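Local coordinates for hypothetical protein PAE2307 (Pyrobaculum aerophilum, PDB 1WVQ) that probably acts as an adenosine-specific kinase, a hexameric protein of an ancient conserved family that carries a stably phosphorylated histidine, at residues F52-A55 and R59-R62; V61-N66 and L73-C78. All blocks are in the same frame, centred on the assembly; numbering follows the deposited sequence.

Contact 1: residues F52-A55 and R59-R62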
loop_
_atom_site.group_PDB
_atom_site.type_symbol
_atom_site.label_atom_id
_atom_site.label_comp_id
_atom_site.label_asym_id
_atom_site.label_seq_id
_atom_site.Cartn_x
_atom_site.Cartn_y
_atom_site.Cartn_z
ATOM N N PHE A 52 20.096 4.361 -13.126
ATOM C CA PHE A 52 19.914 2.953 -12.779
ATOM C C PHE A 52 20.964 2.077 -13.455
ATOM O O PHE A 52 21.210 2.209 -14.651
ATOM C CB PHE A 52 18.511 2.510 -13.206
ATOM C CG PHE A 52 18.283 1.021 -13.142
ATOM C CD1 PHE A 52 18.247 0.358 -11.924
ATOM C CD2 PHE A 52 18.059 0.295 -14.307
ATOM C CE1 PHE A 52 17.988 -1.012 -11.864
ATOM C CE2 PHE A 52 17.799 -1.076 -14.263
ATOM C CZ PHE A 52 17.760 -1.731 -13.041
ATOM N N CYS A 53 21.574 1.183 -12.683
ATOM C CA CYS A 53 22.595 0.287 -13.217
ATOM C C CYS A 53 22.008 -0.991 -13.808
ATOM O O CYS A 53 21.716 -1.939 -13.082
ATOM C CB CYS A 53 23.599 -0.088 -12.124
ATOM S SG CYS A 53 24.639 1.277 -11.576
ATOM N N GLU A 54 21.825 -1.006 -15.124
ATOM C CA GLU A 54 21.320 -2.188 -15.813
ATOM C C GLU A 54 22.408 -3.238 -15.586
ATOM O O GLU A 54 23.570 -3.003 -15.906
ATOM C CB GLU A 54 21.149 -1.876 -17.302
ATOM C CG GLU A 54 20.845 -3.077 -18.169
ATOM C CD GLU A 54 20.691 -2.704 -19.632
ATOM O OE1 GLU A 54 21.407 -1.794 -20.097
ATOM O OE2 GLU A 54 19.863 -3.334 -20.322
ATOM N N ALA A 55 22.033 -4.391 -15.037
ATOM C CA ALA A 55 23.014 -5.422 -14.706
ATOM C C ALA A 55 23.291 -6.510 -15.734
ATOM O O ALA A 55 24.143 -7.369 -15.500
ATOM C CB ALA A 55 22.651 -6.060 -13.370
ATOM N N ARG A 59 24.317 -3.418 -20.127
ATOM C CA ARG A 59 24.863 -2.990 -18.837
ATOM C C ARG A 59 25.160 -1.497 -18.783
ATOM O O ARG A 59 26.234 -1.076 -18.350
ATOM C CB ARG A 59 26.146 -3.772 -18.538
ATOM C CG ARG A 59 25.906 -5.243 -18.274
ATOM C CD ARG A 59 27.178 -6.058 -18.480
ATOM N NE ARG A 59 28.269 -5.664 -17.593
ATOM C CZ ARG A 59 29.471 -6.226 -17.613
ATOM N NH1 ARG A 59 29.726 -7.194 -18.480
ATOM N NH2 ARG A 59 30.409 -5.841 -16.757
ATOM N N LEU A 60 24.194 -0.693 -19.201
ATOM C CA LEU A 60 24.384 0.745 -19.199
ATOM C C LEU A 60 23.698 1.436 -18.038
ATOM O O LEU A 60 22.674 0.967 -17.529
ATOM C CB LEU A 60 23.856 1.345 -20.502
ATOM C CG LEU A 60 24.509 0.839 -21.787
ATOM C CD1 LEU A 60 23.669 1.260 -22.975
ATOM C CD2 LEU A 60 25.933 1.368 -21.891
ATOM N N VAL A 61 24.285 2.546 -17.610
ATOM C CA VAL A 61 23.683 3.340 -16.555
ATOM C C VAL A 61 22.578 4.091 -17.289
ATOM O O VAL A 61 22.850 4.978 -18.105
ATOM C CB VAL A 61 24.679 4.349 -15.956
ATOM C CG1 VAL A 61 23.964 5.238 -14.945
ATOM C CG2 VAL A 61 25.830 3.610 -15.294
ATOM N N ARG A 62 21.337 3.702 -17.025
ATOM C CA ARG A 62 20.177 4.313 -17.658
ATOM C C ARG A 62 19.778 5.528 -16.833
ATOM O O ARG A 62 19.858 5.500 -15.606
ATOM C CB ARG A 62 19.032 3.301 -17.710
ATOM C CG ARG A 62 19.410 1.981 -18.355
ATOM C CD ARG A 62 19.654 2.135 -19.851
ATOM N NE ARG A 62 20.009 0.863 -20.480
ATOM C CZ ARG A 62 19.972 0.639 -21.788
ATOM N NH1 ARG A 62 19.588 1.601 -22.620
ATOM N NH2 ARG A 62 20.318 -0.551 -22.261
#
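Glu54 and Arg62 face each other across the end of a beta hairpin, where strand 47-53 turns back into strand 60-65. The two strands are joined by a hydrogen-bonded antiparallel pair, Phe52 with Arg62, whose side chains share one face of the sheet; Cys53 and Val61, the next pair, turn to the other. Beyond the ladder Glu54 N still reaches Leu60 O at 3.2 Å, from well above the carbonyl plane.

Glu54 runs out extended toward the other segment, its CG lying beside the carbonyl carbon (chi1 171°), and sets its carboxylate beside the guanidinium, the two planes 61° apart. Arg62 bends at chi2 and presents its NE/NH2 side in a side-on salt bridge, both nitrogens bonding to the one oxygen Glu54 OE1. Arg62 NH2 lies 2.7 Å from Glu54 OE1, on its syn side, while Arg62 NE comes from above the carboxylate plane. Arg62 NH1 meets Glu147 of the second subunit, so one guanidinium ties hairpin to interface. Next door, Ala55 N binds a phosphate oxygen of the phosphohistidine at position 85. A third donor fixes the carboxylate from its anti side: Leu60 N, 3.1 Å from Glu54 OE1 and almost straight at 175°.

Contact 2: residues V61-N66 and L73-C78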
loop_
_atom_site.group_PDB
_atom_site.type_symbol
_atom_site.label_atom_id
_atom_site.label_comp_id
_atom_site.label_asym_id
_atom_site.label_seq_id
_atom_site.Cartn_x
_atom_site.Cartn_y
_atom_site.Cartn_z
ATOM N N VAL A 61 24.285 2.546 -17.610
ATOM C CA VAL A 61 23.683 3.340 -16.555
ATOM C C VAL A 61 22.578 4.091 -17.289
ATOM O O VAL A 61 22.850 4.978 -18.105
ATOM C CB VAL A 61 24.679 4.349 -15.956
ATOM C CG1 VAL A 61 23.964 5.238 -14.945
ATOM C CG2 VAL A 61 25.830 3.610 -15.294
ATOM N N ARG A 62 21.337 3.702 -17.025
ATOM C CA ARG A 62 20.177 4.313 -17.658
ATOM C C ARG A 62 19.778 5.528 -16.833
ATOM O O ARG A 62 19.858 5.500 -15.606
ATOM C CB ARG A 62 19.032 3.301 -17.710
ATOM C CG ARG A 62 19.410 1.981 -18.355
ATOM C CD ARG A 62 19.654 2.135 -19.851
ATOM N NE ARG A 62 20.009 0.863 -20.480
ATOM C CZ ARG A 62 19.972 0.639 -21.788
ATOM N NH1 ARG A 62 19.588 1.601 -22.620
ATOM N NH2 ARG A 62 20.318 -0.551 -22.261
ATOM N N HIS A 63 19.345 6.596 -17.491
ATOM C CA HIS A 63 18.998 7.795 -16.744
ATOM C C HIS A 63 17.916 8.678 -17.344
ATOM O O HIS A 63 17.640 8.624 -18.538
ATOM C CB HIS A 63 20.260 8.637 -16.533
ATOM C CG HIS A 63 20.926 9.053 -17.809
ATOM N ND1 HIS A 63 20.828 10.330 -18.321
ATOM C CD2 HIS A 63 21.725 8.366 -18.660
ATOM C CE1 HIS A 63 21.540 10.411 -19.433
ATOM N NE2 HIS A 63 22.095 9.232 -19.658
ATOM N N GLU A 64 17.305 9.477 -16.474
ATOM C CA GLU A 64 16.265 10.446 -16.825
ATOM C C GLU A 64 16.455 11.603 -15.844
ATOM O O GLU A 64 16.933 11.395 -14.727
ATOM C CB GLU A 64 14.862 9.864 -16.633
ATOM C CG GLU A 64 14.484 8.712 -17.560
ATOM C CD GLU A 64 14.395 9.115 -19.025
ATOM O OE1 GLU A 64 14.242 10.321 -19.311
ATOM O OE2 GLU A 64 14.460 8.214 -19.893
ATOM N N ALA A 65 16.078 12.814 -16.240
ATOM C CA ALA A 65 16.245 13.965 -15.359
ATOM C C ALA A 65 15.673 15.238 -15.962
ATOM O O ALA A 65 15.534 15.347 -17.178
ATOM C CB ALA A 65 17.730 14.173 -15.055
ATOM N N ASN A 66 15.333 16.196 -15.108
ATOM C CA ASN A 66 14.817 17.476 -15.582
ATOM C C ASN A 66 15.747 18.576 -15.079
ATOM O O ASN A 66 15.418 19.762 -15.109
ATOM C CB ASN A 66 13.370 17.705 -15.114
ATOM C CG ASN A 66 13.247 17.926 -13.616
ATOM O OD1 ASN A 66 14.210 17.788 -12.861
ATOM N ND2 ASN A 66 12.040 18.271 -13.179
ATOM N N LEU A 73 25.036 13.981 -11.180
ATOM C CA LEU A 73 25.362 13.526 -9.837
ATOM C C LEU A 73 24.895 12.079 -9.708
ATOM O O LEU A 73 25.606 11.233 -9.174
ATOM C CB LEU A 73 24.666 14.406 -8.792
ATOM C CG LEU A 73 25.422 15.689 -8.426
ATOM C CD1 LEU A 73 24.511 16.628 -7.671
ATOM C CD2 LEU A 73 26.647 15.334 -7.592
ATOM N N ALA A 74 23.701 11.793 -10.220
ATOM C CA ALA A 74 23.159 10.437 -10.153
ATOM C C ALA A 74 23.984 9.457 -10.989
ATOM O O ALA A 74 24.308 8.361 -10.533
ATOM C CB ALA A 74 21.704 10.432 -10.620
ATOM N N ILE A 75 24.317 9.853 -12.215
ATOM C CA ILE A 75 25.111 9.008 -13.095
ATOM C C ILE A 75 26.484 8.736 -12.489
ATOM O O ILE A 75 26.947 7.591 -12.459
ATOM C CB ILE A 75 25.319 9.669 -14.470
ATOM C CG1 ILE A 75 23.983 9.768 -15.211
ATOM C CG2 ILE A 75 26.322 8.856 -15.286
ATOM C CD1 ILE A 75 24.065 10.532 -16.529
ATOM N N ASP A 76 27.141 9.787 -12.010
ATOM C CA ASP A 76 28.466 9.611 -11.433
ATOM C C ASP A 76 28.476 8.672 -10.236
ATOM O O ASP A 76 29.384 7.855 -10.102
ATOM C CB ASP A 76 29.077 10.964 -11.051
ATOM C CG ASP A 76 29.404 11.817 -12.269
ATOM O OD1 ASP A 76 29.514 11.244 -13.376
ATOM O OD2 ASP A 76 29.560 13.054 -12.123
ATOM N N LEU A 77 27.469 8.761 -9.372
ATOM C CA LEU A 77 27.442 7.877 -8.221
ATOM C C LEU A 77 27.229 6.428 -8.663
ATOM O O LEU A 77 27.794 5.507 -8.073
ATOM C CB LEU A 77 26.352 8.295 -7.226
ATOM C CG LEU A 77 26.400 7.535 -5.891
ATOM C CD1 LEU A 77 27.764 7.736 -5.235
ATOM C CD2 LEU A 77 25.295 8.026 -4.968
ATOM N N CYS A 78 26.408 6.226 -9.693
ATOM C CA CYS A 78 26.168 4.877 -10.201
ATOM C C CYS A 78 27.467 4.290 -10.744
ATOM O O CYS A 78 27.755 3.111 -10.545
ATOM C CB CYS A 78 25.107 4.885 -11.308
ATOM S SG CYS A 78 23.401 4.811 -10.700
#
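Helix 68-81 packs on strand 60-65, an outermost strand of the five-stranded antiparallel sheet within this chain, in a helix-on-sheet layer where Val61 and His63 meet Ile75 and Cys78. The short axes run nearly antiparallel, at 165°, and approach to 9.2 Å. No hydrogen bond links the two segments; the join is made by hydrocarbon and one ring.

The methyl CD1 of Ile75 sits squarely over the imidazole of His63, 3.6 Å from the ring centroid and just 7° off the normal, a CH-pi contact in which the methyl lies at similar distances from all five ring atoms. Ile75 gets there by extending its chain, chi2 174°, so that CD1 reaches out from the helix toward the strand. The ring's polar atoms are engaged beyond the helix segment: ND1 hydrogen-bonds to Arg71 NH1, one turn before Ile75 on helix 68-81, and NE2 to the backbone O of Glu147 in the second subunit. Replacing His63 by alanine would probably leave the Ile75 methyl without its aromatic face, and Arg71 and the Glu147 carbonyl of the second subunit without their imidazole partner.

Two residues back along the strand, Val61 directs CG1 at the helix, 3.8 Å from Cys78 CB and 4.3 Å from Ile75 CG2. Behind this row, Cys78 also rests on Ala51 and Cys53 of strand 47-53 and on Val88 of strand 87-92, while Val146 of the second subunit packs against both His63 and Ile75, placing strand and helix together at the interface.

How the contacts relate
Both contacts are buried and draw on strand 60-65; their ranges overlap at Val61 and Arg62, but only Val61 touches in both. Contact 1 pairs the strand edge to edge, held by backbone hydrogen bonds, with its charged pair on the Arg62 face; contact 2 covers the Val61 face with a helix and is apolar apart from the imidazole. They meet where Cys53 SG lies 3.6 Å from Cys78 CB, so the hairpin's Cys53-Val61 pair becomes floor for helix 68-81. Each also reaches the second subunit: contact 1 through Arg62 and the parallel ladder that carries the sheet onward, contact 2 through the His63 ring and Ile75.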